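Local atomic coordinates of cytochrome P450 reductase (Amycolatopsis methanolica 239, PDB entry 5OGX), a protein that passes electrons from NADH through FAD and a [2Fe-2S] cluster to its cytochrome P450 partner, which O-demethylates guaiacol and related lignin-derived aromatics. Residues A[33-38]-A[194-199]; A[211-216]-A[301-306]; A[239-244]-A[269-274]; A[309-314]-A[329-334]. One frame throughout, in Å; residues are numbered along the deposited sequence.

Overall arrangement
Contact 1 lies where the ferredoxin-like and FAD-binding parts meet, beside the iron-sulfur cluster, and closes before the others open. Contacts 2, 3 and 4 belong to the NAD-binding part and share its parallel sheet. Along that sheet strand 266-272 neighbours 238-244, then come 210-215, 300-305 and 327-331. Contact 3 is nested within the loop closed by contact 2, and their centres are about 10 Å apart. Contact 4 follows contact 2 in the chain, with centres about 8 Å apart, and leads from the sheet edge to the flavin. Phe197 of contact 1 packs on both contacts 2 and 4. Segment 329-334 lines the FAD pocket, so flavin and cluster loop adjoin the same sheet.

Contact 1: A[33-38]-A[194-199]; sequences MPNSCN and LGDFHL. With NA (sodium ion), chain D; FES (Fe2/s2 (inorganic) cluster), chain C.
Asn35 and Asp196 join the cluster-binding loop to the loop that leaves the FAD-binding barrel. Two direct hydrogen bonds cross between the segments, and both involve Asn35. Its backbone N gives a fairly straight bond to Asp196 OD2 at 2.9 Å, meeting the oxygen from above the carboxylate plane. With CG between the backbone N and the carbonyl carbon (chi1 68°), the amide swings toward segment 194-199. There its OD1 accepts from Gly195 N, also at 2.9 Å, with the donor tilted 24° from the carbonyl plane. The other end of the amide turns back on its own loop, where ND2 bonds to Met33 O at 3.0 Å. That partner lies in the amide plane, which helps fix the rotation of the group.

Water extends the polar network. One molecule links Asn35 ND2 with Gly195 O. Two more join Ser36 OG to Asp196, one at OD2 and one at the backbone N. Carbon contacts are few: Pro34 CB rests 3.7 Å from Asp196 OD2.

Metal binding occupies the same short loop. Cys37 SG binds an iron of the [2Fe-2S] cluster at 2.4 Å, and Cys42 also binds the cluster. The sodium ion is held by Met33 SD at 2.8 Å and Pro34 O at 3.0 Å. The contact therefore ties a cluster-ligand loop directly to the flavin domain.

Helix 22-28 packs against Met33, Asn35 and Asn38. Strand 135-139 touches Asn38 and Leu194, while helix 219-232 covers Phe197 and Leu199.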
# COMPACT_ATOMS: atom_id res chain seq x y z
N MET A 33 -3.01 9.31 -11.25
CA MET A 33 -4.32 8.69 -11.37
C MET A 33 -4.38 7.53 -10.39
O MET A 33 -3.33 7.04 -9.96
CB MET A 33 -4.60 8.22 -12.79
CG MET A 33 -3.53 7.26 -13.29
SD MET A 33 -4.09 6.45 -14.80
CE MET A 33 -4.80 7.83 -15.72
N PRO A 34 -5.57 7.10 -9.99
CA PRO A 34 -5.67 6.10 -8.92
C PRO A 34 -4.98 4.80 -9.27
O PRO A 34 -5.00 4.35 -10.42
CB PRO A 34 -7.18 5.88 -8.75
CG PRO A 34 -7.84 7.01 -9.45
CD PRO A 34 -6.88 7.62 -10.42
N ASN A 35 -4.34 4.21 -8.28
CA ASN A 35 -3.61 3.00 -8.45
C ASN A 35 -3.36 2.34 -7.09
O ASN A 35 -3.09 3.01 -6.18
CB ASN A 35 -2.30 3.26 -9.17
CG ASN A 35 -1.33 4.05 -8.38
OD1 ASN A 35 -0.45 3.52 -7.79
ND2 ASN A 35 -1.47 5.32 -8.42
N SER A 36 -3.48 1.02 -7.02
CA SER A 36 -3.32 0.38 -5.72
C SER A 36 -2.72 -1.02 -5.82
O SER A 36 -2.83 -1.77 -4.84
CB SER A 36 -4.67 0.22 -4.98
OG SER A 36 -5.10 1.40 -4.33
N CYS A 37 -2.13 -1.41 -6.95
CA CYS A 37 -1.50 -2.73 -7.06
C CYS A 37 -0.56 -2.84 -8.26
O CYS A 37 0.39 -3.64 -8.21
CB CYS A 37 -2.57 -3.83 -7.12
SG CYS A 37 -3.34 -4.05 -8.76
N ASN A 38 -0.83 -2.09 -9.33
CA ASN A 38 -0.04 -2.14 -10.57
C ASN A 38 0.07 -3.56 -11.12
O ASN A 38 1.03 -3.91 -11.80
CB ASN A 38 1.36 -1.53 -10.39
CG ASN A 38 1.99 -1.10 -11.71
OD1 ASN A 38 1.28 -0.74 -12.67
ND2 ASN A 38 3.32 -1.17 -11.79
N LEU A 194 4.54 4.04 -5.41
CA LEU A 194 3.25 3.72 -5.99
C LEU A 194 2.20 3.73 -4.88
O LEU A 194 2.54 3.65 -3.70
CB LEU A 194 3.26 2.34 -6.67
CG LEU A 194 4.21 2.26 -7.87
CD1 LEU A 194 4.81 0.86 -7.97
CD2 LEU A 194 3.46 2.60 -9.15
N GLY A 195 0.93 3.79 -5.27
CA GLY A 195 -0.13 3.52 -4.32
C GLY A 195 -0.84 4.77 -3.83
O GLY A 195 -0.32 5.89 -3.87
N ASP A 196 -2.07 4.56 -3.32
CA ASP A 196 -2.95 5.61 -2.84
C ASP A 196 -3.26 5.50 -1.36
O ASP A 196 -4.13 6.24 -0.86
CB ASP A 196 -4.27 5.58 -3.61
CG ASP A 196 -4.15 6.08 -5.00
OD1 ASP A 196 -3.20 6.86 -5.26
OD2 ASP A 196 -5.01 5.68 -5.82
N PHE A 197 -2.61 4.60 -0.63
CA PHE A 197 -2.94 4.35 0.77
C PHE A 197 -2.17 5.33 1.65
O PHE A 197 -1.20 4.98 2.31
CB PHE A 197 -2.61 2.90 1.11
CG PHE A 197 -3.12 2.42 2.45
CD1 PHE A 197 -4.48 2.39 2.74
CD2 PHE A 197 -2.23 1.90 3.37
CE1 PHE A 197 -4.95 1.89 3.96
CE2 PHE A 197 -2.68 1.40 4.60
CZ PHE A 197 -4.04 1.40 4.89
N HIS A 198 -2.63 6.58 1.67
CA HIS A 198 -1.91 7.60 2.43
C HIS A 198 -2.88 8.67 2.90
O HIS A 198 -4.01 8.75 2.43
CB HIS A 198 -0.76 8.21 1.61
CG HIS A 198 -1.21 8.84 0.32
ND1 HIS A 198 -1.83 10.08 0.28
CD2 HIS A 198 -1.13 8.41 -0.96
CE1 HIS A 198 -2.12 10.38 -0.98
NE2 HIS A 198 -1.71 9.38 -1.75
N LEU A 199 -2.42 9.52 3.83
CA LEU A 199 -3.24 10.58 4.37
C LEU A 199 -3.58 11.62 3.31
O LEU A 199 -2.80 11.86 2.38
CB LEU A 199 -2.50 11.27 5.52
CG LEU A 199 -2.32 10.40 6.76
CD1 LEU A 199 -1.26 10.96 7.70
CD2 LEU A 199 -3.64 10.28 7.48
NA NA D . -5.90 5.07 -13.15
FE1 FES C . -4.66 -2.15 -9.45
FE2 FES C . -4.51 -1.35 -11.93
S1 FES C . -5.80 -2.91 -11.18
S2 FES C . -3.51 -0.44 -10.20
O HOH W 1 -0.21 7.25 -6.38
O HOH W 2 -6.52 3.47 -5.61
O HOH W 3 -3.23 2.00 -2.78

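Contact 2: A[211-216]-A[301-306]; sequences VLIGGG and GWLCGP
Leu212 and Trp302 lie side by side on one face of a parallel strand pair. This inner pair belongs to the Rossmann-like sheet of the NAD-binding domain. Leu212 CD2 comes 3.9 Å from Trp302 CB. The indole CG is anti to its carbonyl carbon (chi1 -56°), and the ring edge lies beside Val211 O, which is in the ring plane and 3.6 Å from CD1. His328 stacks on this ring.

Ile213 and Leu303 pair on the other face. Leu303 bends its CD2 to within 3.8 Å of Ile213 CB, and both side chains point the same way. Val211 CG1 sits between its backbone N and carbonyl carbon (chi1 56°), which places it 3.8 Å from Gly301 CA. Helix 307-319 packs on the Val211, Ile213 and Leu303 side.

Four backbone hydrogen bonds join the strands. They include Ile213 N to Trp302 O at 2.8 Å and Gly215 N to Cys304 O at 2.9 Å. Farther along, Gly215 and Gly305 let the chains come close beside Pro306, which precedes helix 307-319.

The chemistry is that of a buried sheet core: main-chain polar atoms pair across the strands, and the side chains there are mostly hydrocarbon and pack on both faces.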
# COMPACT_ATOMS: atom_id res chain seq x y z
N VAL A 211 -8.73 4.59 13.24
CA VAL A 211 -8.38 3.21 13.58
C VAL A 211 -7.60 2.63 12.42
O VAL A 211 -7.97 2.84 11.25
CB VAL A 211 -9.60 2.36 13.94
CG1 VAL A 211 -10.65 2.37 12.80
CG2 VAL A 211 -9.15 0.94 14.26
N LEU A 212 -6.49 1.97 12.73
CA LEU A 212 -5.63 1.35 11.73
C LEU A 212 -5.52 -0.12 12.09
O LEU A 212 -5.21 -0.46 13.24
CB LEU A 212 -4.26 2.01 11.70
CG LEU A 212 -4.36 3.50 11.34
CD1 LEU A 212 -4.26 4.27 12.65
CD2 LEU A 212 -3.27 3.93 10.37
N ILE A 213 -5.78 -0.99 11.12
CA ILE A 213 -5.80 -2.43 11.39
C ILE A 213 -4.90 -3.12 10.37
O ILE A 213 -5.13 -3.01 9.16
CB ILE A 213 -7.22 -3.00 11.37
CG1 ILE A 213 -8.00 -2.34 12.53
CG2 ILE A 213 -7.17 -4.50 11.60
CD1 ILE A 213 -9.34 -2.92 12.79
N GLY A 214 -3.86 -3.79 10.87
CA GLY A 214 -2.89 -4.45 10.03
C GLY A 214 -2.93 -5.94 10.26
O GLY A 214 -2.83 -6.41 11.40
N GLY A 215 -3.09 -6.71 9.18
CA GLY A 215 -2.96 -8.15 9.30
C GLY A 215 -1.55 -8.56 8.95
O GLY A 215 -1.11 -8.32 7.82
N GLY A 216 -0.83 -9.14 9.90
CA GLY A 216 0.54 -9.55 9.62
C GLY A 216 1.41 -8.36 9.26
O GLY A 216 1.39 -7.32 9.93
N GLY A 301 -11.00 4.93 9.05
CA GLY A 301 -10.44 3.60 9.21
C GLY A 301 -9.49 3.23 8.09
O GLY A 301 -9.72 3.54 6.92
N TRP A 302 -8.41 2.55 8.45
CA TRP A 302 -7.32 2.21 7.55
C TRP A 302 -7.04 0.72 7.71
O TRP A 302 -6.59 0.29 8.77
CB TRP A 302 -6.08 3.03 7.88
CG TRP A 302 -6.37 4.51 7.83
CD1 TRP A 302 -7.10 5.26 8.73
CD2 TRP A 302 -5.97 5.39 6.80
NE1 TRP A 302 -7.16 6.57 8.30
CE2 TRP A 302 -6.48 6.67 7.12
CE3 TRP A 302 -5.23 5.21 5.63
CZ2 TRP A 302 -6.27 7.77 6.30
CZ3 TRP A 302 -5.04 6.31 4.81
CH2 TRP A 302 -5.55 7.58 5.15
N LEU A 303 -7.29 -0.08 6.66
CA LEU A 303 -7.14 -1.52 6.75
C LEU A 303 -6.09 -1.98 5.75
O LEU A 303 -6.16 -1.61 4.57
CB LEU A 303 -8.47 -2.24 6.43
CG LEU A 303 -9.59 -2.21 7.47
CD1 LEU A 303 -10.94 -2.24 6.78
CD2 LEU A 303 -9.48 -3.41 8.39
N CYS A 304 -5.14 -2.80 6.21
CA CYS A 304 -4.13 -3.30 5.28
C CYS A 304 -3.77 -4.73 5.64
O CYS A 304 -3.55 -5.05 6.81
CB CYS A 304 -2.90 -2.40 5.31
SG CYS A 304 -1.53 -3.05 4.37
N GLY A 305 -3.70 -5.59 4.64
CA GLY A 305 -3.38 -6.98 4.86
C GLY A 305 -3.89 -7.82 3.71
O GLY A 305 -4.19 -7.31 2.64
N PRO A 306 -4.04 -9.12 3.93
CA PRO A 306 -4.59 -9.98 2.88
C PRO A 306 -5.95 -9.48 2.43
O PRO A 306 -6.71 -8.90 3.23
CB PRO A 306 -4.69 -11.35 3.57
CG PRO A 306 -3.62 -11.30 4.64
CD PRO A 306 -3.67 -9.88 5.14

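Contact 3: A[239-244]-A[269-274]; sequences LLYHGV and VPVLSD
Tyr241 packs closely along Val269 where two parallel strands run together. Ring atom CD2 is 3.5 Å from Val269 CB, and the two side chains point the same way. Val271 CG2 adds a lighter touch at the ring edge, near its plane. The phenol OH lies beyond this contact and is hydrogen-bonded to Asp292.

The opposite face carries His242, Val244, Pro270 and Leu272. Val244 CG2 meets Leu272 CD2 at 3.6 Å, with CG2 between its backbone N and carbonyl carbon. Val244 CG1 lies over one face of the His242 ring, offset toward the rim. His242 NE2 bonds to Gly216 O, so this histidine also reaches the turn after strand 210-215.

Five backbone bonds, alternating in direction, join the strands. Val269 N bonds to Leu240 O at 2.8 Å, and Val244 N bonds to Val271 O at 3.0 Å. The last bond runs from Ser273 N to Val244 O at 2.9 Å.

Past that bond the contact thins. The chain turns a corner at Ser273 and Asp274, and Asp274 is exposed. Ser273 OG gives its proton to Asp274 OD1, 3.0 Å away, a polar link within the turn.

The strands are joined through helix 253-262 in a beta-alpha-beta unit. The chemistry of the contact implies an apolar, backbone-paired core that gives way to polar groups at the C-terminal end of the strands.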
# COMPACT_ATOMS: atom_id res chain seq x y z
N LEU A 239 -5.83 4.45 17.03
CA LEU A 239 -5.88 3.09 17.55
C LEU A 239 -5.30 2.16 16.50
O LEU A 239 -5.86 2.04 15.39
CB LEU A 239 -7.30 2.68 17.90
CG LEU A 239 -8.12 3.54 18.86
CD1 LEU A 239 -9.40 2.80 19.20
CD2 LEU A 239 -7.34 3.83 20.10
N LEU A 240 -4.18 1.51 16.82
CA LEU A 240 -3.48 0.66 15.87
C LEU A 240 -3.54 -0.78 16.36
O LEU A 240 -2.98 -1.10 17.41
CB LEU A 240 -2.03 1.14 15.72
CG LEU A 240 -1.08 0.28 14.90
CD1 LEU A 240 -1.63 0.00 13.50
CD2 LEU A 240 0.28 0.96 14.84
N TYR A 241 -4.26 -1.63 15.63
CA TYR A 241 -4.41 -3.04 16.00
C TYR A 241 -3.55 -3.89 15.08
O TYR A 241 -3.58 -3.70 13.86
CB TYR A 241 -5.87 -3.50 15.91
CG TYR A 241 -6.81 -2.79 16.85
CD1 TYR A 241 -7.33 -1.55 16.52
CD2 TYR A 241 -7.20 -3.37 18.07
CE1 TYR A 241 -8.19 -0.89 17.37
CE2 TYR A 241 -8.06 -2.71 18.93
CZ TYR A 241 -8.56 -1.47 18.57
OH TYR A 241 -9.43 -0.79 19.39
N HIS A 242 -2.78 -4.82 15.65
CA HIS A 242 -1.93 -5.70 14.86
C HIS A 242 -2.47 -7.13 14.98
O HIS A 242 -2.36 -7.75 16.04
CB HIS A 242 -0.48 -5.62 15.33
CG HIS A 242 0.48 -6.32 14.42
ND1 HIS A 242 1.74 -6.72 14.83
CD2 HIS A 242 0.37 -6.66 13.11
CE1 HIS A 242 2.36 -7.29 13.81
NE2 HIS A 242 1.56 -7.26 12.75
N GLY A 243 -3.05 -7.64 13.89
CA GLY A 243 -3.65 -8.97 13.95
C GLY A 243 -2.66 -10.03 13.49
O GLY A 243 -2.23 -10.01 12.33
N VAL A 244 -2.30 -10.95 14.38
CA VAL A 244 -1.33 -11.99 14.08
C VAL A 244 -1.83 -13.31 14.65
O VAL A 244 -2.81 -13.36 15.40
CB VAL A 244 0.07 -11.68 14.65
CG1 VAL A 244 0.67 -10.43 14.01
CG2 VAL A 244 -0.02 -11.52 16.15
N VAL A 269 -2.41 -2.30 19.93
CA VAL A 269 -3.15 -3.45 20.44
C VAL A 269 -2.86 -4.69 19.61
O VAL A 269 -3.44 -4.87 18.52
CB VAL A 269 -4.67 -3.18 20.46
CG1 VAL A 269 -5.41 -4.35 21.10
CG2 VAL A 269 -4.98 -1.86 21.14
N PRO A 270 -1.97 -5.57 20.07
CA PRO A 270 -1.85 -6.88 19.43
C PRO A 270 -3.12 -7.68 19.61
O PRO A 270 -3.80 -7.57 20.64
CB PRO A 270 -0.67 -7.53 20.18
CG PRO A 270 0.08 -6.39 20.76
CD PRO A 270 -0.95 -5.36 21.11
N VAL A 271 -3.47 -8.47 18.59
CA VAL A 271 -4.63 -9.36 18.65
C VAL A 271 -4.22 -10.69 18.06
O VAL A 271 -3.83 -10.76 16.90
CB VAL A 271 -5.85 -8.79 17.88
CG1 VAL A 271 -7.09 -9.61 18.19
CG2 VAL A 271 -6.09 -7.31 18.25
N LEU A 272 -4.31 -11.76 18.87
CA LEU A 272 -3.81 -13.08 18.49
C LEU A 272 -4.97 -14.01 18.18
O LEU A 272 -5.84 -14.22 19.03
CB LEU A 272 -2.93 -13.69 19.59
CG LEU A 272 -1.98 -12.81 20.39
CD1 LEU A 272 -1.09 -13.66 21.30
CD2 LEU A 272 -1.12 -11.93 19.52
N SER A 273 -4.95 -14.60 16.98
CA SER A 273 -6.07 -15.41 16.51
C SER A 273 -5.93 -16.90 16.81
O SER A 273 -6.94 -17.57 17.01
CB SER A 273 -6.24 -15.21 15.00
OG SER A 273 -5.06 -15.58 14.31
N ASP A 274 -4.71 -17.43 16.84
CA ASP A 274 -4.48 -18.87 16.91
C ASP A 274 -3.83 -19.32 18.21
O ASP A 274 -4.23 -20.35 18.77
CB ASP A 274 -3.59 -19.33 15.75
CG ASP A 274 -4.23 -19.11 14.38
OD1 ASP A 274 -5.35 -18.56 14.31
OD2 ASP A 274 -3.61 -19.50 13.37

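Contact 4: A[309-314]-A[329-334]; sequences MVEAGV and REKFTP. With FAD (flavin-adenine dinucleotide), chain B.
Val310 turns CG1 anti to its backbone N (chi1 174°) and meets the side chains of Arg329 and Lys331. The Lys331 chain is extended beyond CG, whereas Glu311 is bent at chi2 (-54°); together these shapes bring amine and carboxylate within reach. The segments belong to a beta-alpha-beta unit, in which helix segment 309-314 runs roughly antiparallel to strand residues 329-331.

The apolar part is small. Val310 CG1 lies 3.6 Å from Arg329 CB, with Lys331 CG as its next neighbour. Val314 crosses Arg329 at about a right angle, with CG2 3.7 Å from Arg329 CG. These valines pack on the aliphatic parts of the charged side chains.

The charged groups meet beside the valines. Glu311 OE2 forms a salt bridge with Lys331 NZ at 3.1 Å, and the two chains meet at a slant. Arg329 NE is 4.4 Å from the same Glu311 OE2, beyond a salt bridge, yet its charge probably helps stabilise the carboxylate.

Strand 300-305 bonds to Glu330 and Phe332 through the backbone. Past the strand, Phe332 is the centre of an inverse gamma turn and lies against the flavin. Pro334 packs on the adenine, its CB 3.4 Å from FAD C8A. Flavin N5 sits over one face of the Phe332 ring, 3.1 Å from Phe332 CE1.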
# COMPACT_ATOMS: atom_id res chain seq x y z
N MET A 309 -9.23 -10.28 4.51
CA MET A 309 -9.24 -9.57 5.79
C MET A 309 -9.64 -8.12 5.61
O MET A 309 -10.43 -7.57 6.39
CB MET A 309 -7.86 -9.67 6.43
CG MET A 309 -7.76 -9.03 7.80
SD MET A 309 -6.45 -7.77 7.84
CE MET A 309 -7.19 -6.41 7.00
N VAL A 310 -9.10 -7.47 4.57
CA VAL A 310 -9.47 -6.08 4.32
C VAL A 310 -10.95 -5.98 3.96
O VAL A 310 -11.68 -5.15 4.51
CB VAL A 310 -8.58 -5.49 3.21
CG1 VAL A 310 -9.07 -4.09 2.85
CG2 VAL A 310 -7.12 -5.41 3.66
N GLU A 311 -11.42 -6.84 3.06
CA GLU A 311 -12.81 -6.72 2.63
C GLU A 311 -13.77 -7.01 3.77
O GLU A 311 -14.78 -6.32 3.93
CB GLU A 311 -13.09 -7.62 1.43
CG GLU A 311 -12.59 -7.00 0.12
CD GLU A 311 -13.13 -5.57 -0.15
OE1 GLU A 311 -14.08 -5.44 -0.94
OE2 GLU A 311 -12.59 -4.57 0.40
N ALA A 312 -13.47 -8.01 4.59
CA ALA A 312 -14.32 -8.28 5.74
C ALA A 312 -14.28 -7.12 6.73
O ALA A 312 -15.31 -6.74 7.30
CB ALA A 312 -13.90 -9.58 6.42
N GLY A 313 -13.09 -6.54 6.91
CA GLY A 313 -12.95 -5.41 7.83
C GLY A 313 -13.73 -4.19 7.37
O GLY A 313 -14.36 -3.52 8.18
N VAL A 314 -13.69 -3.89 6.06
CA VAL A 314 -14.46 -2.76 5.54
C VAL A 314 -15.94 -2.94 5.86
O VAL A 314 -16.63 -2.01 6.31
CB VAL A 314 -14.24 -2.61 4.02
CG1 VAL A 314 -15.31 -1.70 3.43
CG2 VAL A 314 -12.85 -2.06 3.75
N ARG A 329 -8.21 1.46 2.23
CA ARG A 329 -7.85 0.04 2.13
C ARG A 329 -6.57 -0.13 1.32
O ARG A 329 -6.38 0.56 0.31
CB ARG A 329 -8.94 -0.81 1.43
CG ARG A 329 -10.37 -0.35 1.61
CD ARG A 329 -11.18 -0.44 0.31
NE ARG A 329 -12.59 -0.16 0.57
CZ ARG A 329 -13.07 1.06 0.82
NH1 ARG A 329 -12.26 2.11 0.81
NH2 ARG A 329 -14.36 1.23 1.07
N GLU A 330 -5.74 -1.09 1.74
CA GLU A 330 -4.59 -1.55 0.96
C GLU A 330 -4.57 -3.08 1.02
O GLU A 330 -4.32 -3.67 2.08
CB GLU A 330 -3.27 -0.97 1.48
CG GLU A 330 -2.07 -1.34 0.61
CD GLU A 330 -1.91 -0.36 -0.56
OE1 GLU A 330 -2.88 -0.20 -1.32
OE2 GLU A 330 -0.84 0.26 -0.68
N LYS A 331 -4.84 -3.74 -0.10
CA LYS A 331 -4.88 -5.20 -0.09
C LYS A 331 -3.58 -5.80 -0.61
O LYS A 331 -3.14 -5.45 -1.71
CB LYS A 331 -6.06 -5.72 -0.92
CG LYS A 331 -7.37 -5.03 -0.57
CD LYS A 331 -8.43 -5.44 -1.57
CE LYS A 331 -9.80 -5.35 -0.97
NZ LYS A 331 -10.81 -5.13 -2.05
N PHE A 332 -2.99 -6.70 0.18
CA PHE A 332 -1.77 -7.42 -0.20
C PHE A 332 -2.17 -8.62 -1.07
O PHE A 332 -2.00 -9.79 -0.72
CB PHE A 332 -1.00 -7.89 1.04
CG PHE A 332 -0.30 -6.79 1.81
CD1 PHE A 332 -0.40 -5.47 1.42
CD2 PHE A 332 0.48 -7.10 2.93
CE1 PHE A 332 0.27 -4.46 2.12
CE2 PHE A 332 1.15 -6.10 3.63
CZ PHE A 332 1.04 -4.78 3.23
N THR A 333 -2.69 -8.32 -2.25
CA THR A 333 -3.19 -9.37 -3.12
C THR A 333 -2.04 -10.15 -3.75
O THR A 333 -1.14 -9.55 -4.34
CB THR A 333 -4.07 -8.78 -4.22
OG1 THR A 333 -5.17 -8.08 -3.62
CG2 THR A 333 -4.60 -9.88 -5.10
N PRO A 334 -2.04 -11.48 -3.65
CA PRO A 334 -0.98 -12.27 -4.28
C PRO A 334 -0.85 -11.96 -5.77
O PRO A 334 -1.84 -11.66 -6.45
CB PRO A 334 -1.43 -13.72 -4.04
CG PRO A 334 -2.18 -13.63 -2.74
CD PRO A 334 -2.93 -12.32 -2.82
PA FAD B . 4.37 -16.08 -4.61
O1A FAD B . 5.43 -16.89 -5.33
O2A FAD B . 3.72 -15.02 -5.46
O5B FAD B . 3.18 -17.07 -4.02
C5B FAD B . 3.49 -18.41 -3.70
C4B FAD B . 2.15 -19.16 -3.47
O4B FAD B . 1.62 -18.77 -2.35
C3B FAD B . 1.14 -18.78 -4.57
O3B FAD B . 0.38 -19.86 -4.87
C2B FAD B . 0.30 -17.64 -3.93
O2B FAD B . -1.04 -17.52 -4.56
C1B FAD B . 0.25 -17.97 -2.66
N9A FAD B . 0.30 -16.82 -1.80
C8A FAD B . 0.74 -15.59 -2.13
N7A FAD B . 0.65 -14.82 -1.04
C5A FAD B . 0.17 -15.58 -0.04
C6A FAD B . -0.11 -15.28 1.28
N6A FAD B . -0.03 -14.14 2.17
N1A FAD B . -0.58 -16.22 2.08
C2A FAD B . -0.80 -17.48 1.61
N3A FAD B . -0.53 -17.78 0.32
C4A FAD B . -0.04 -16.82 -0.50
N1 FAD B . 3.92 -8.43 1.57
C2 FAD B . 4.72 -8.20 2.76
O2 FAD B . 5.21 -9.12 3.33
N3 FAD B . 4.94 -6.83 3.23
C4 FAD B . 4.38 -5.68 2.58
O4 FAD B . 4.56 -4.59 3.00
C4X FAD B . 3.53 -5.95 1.38
N5 FAD B . 2.97 -4.83 0.69
C5X FAD B . 2.14 -5.10 -0.48
C6 FAD B . 1.53 -4.01 -1.12
C7 FAD B . 0.74 -4.29 -2.23
C7M FAD B . 0.18 -2.99 -2.81
C8 FAD B . 0.56 -5.60 -2.69
C8M FAD B . -0.31 -5.80 -3.92
C9 FAD B . 1.15 -6.68 -2.04
C9A FAD B . 1.93 -6.42 -0.93
N10 FAD B . 2.55 -7.57 -0.26
C10 FAD B . 3.33 -7.30 0.90
C1' FAD B . 2.41 -8.94 -0.78
C2' FAD B . 3.77 -9.14 -1.57
O2' FAD B . 3.93 -8.25 -2.67
C3' FAD B . 3.98 -10.56 -2.13
O3' FAD B . 2.81 -10.95 -2.79
C4' FAD B . 4.29 -11.57 -1.00
O4' FAD B . 5.50 -11.23 -0.38
C5' FAD B . 4.40 -13.00 -1.56
O5' FAD B . 5.22 -13.00 -2.71
P FAD B . 6.09 -14.33 -3.08
O1P FAD B . 6.75 -14.09 -4.41
O2P FAD B . 7.00 -14.72 -1.94
O3P FAD B . 4.97 -15.52 -3.20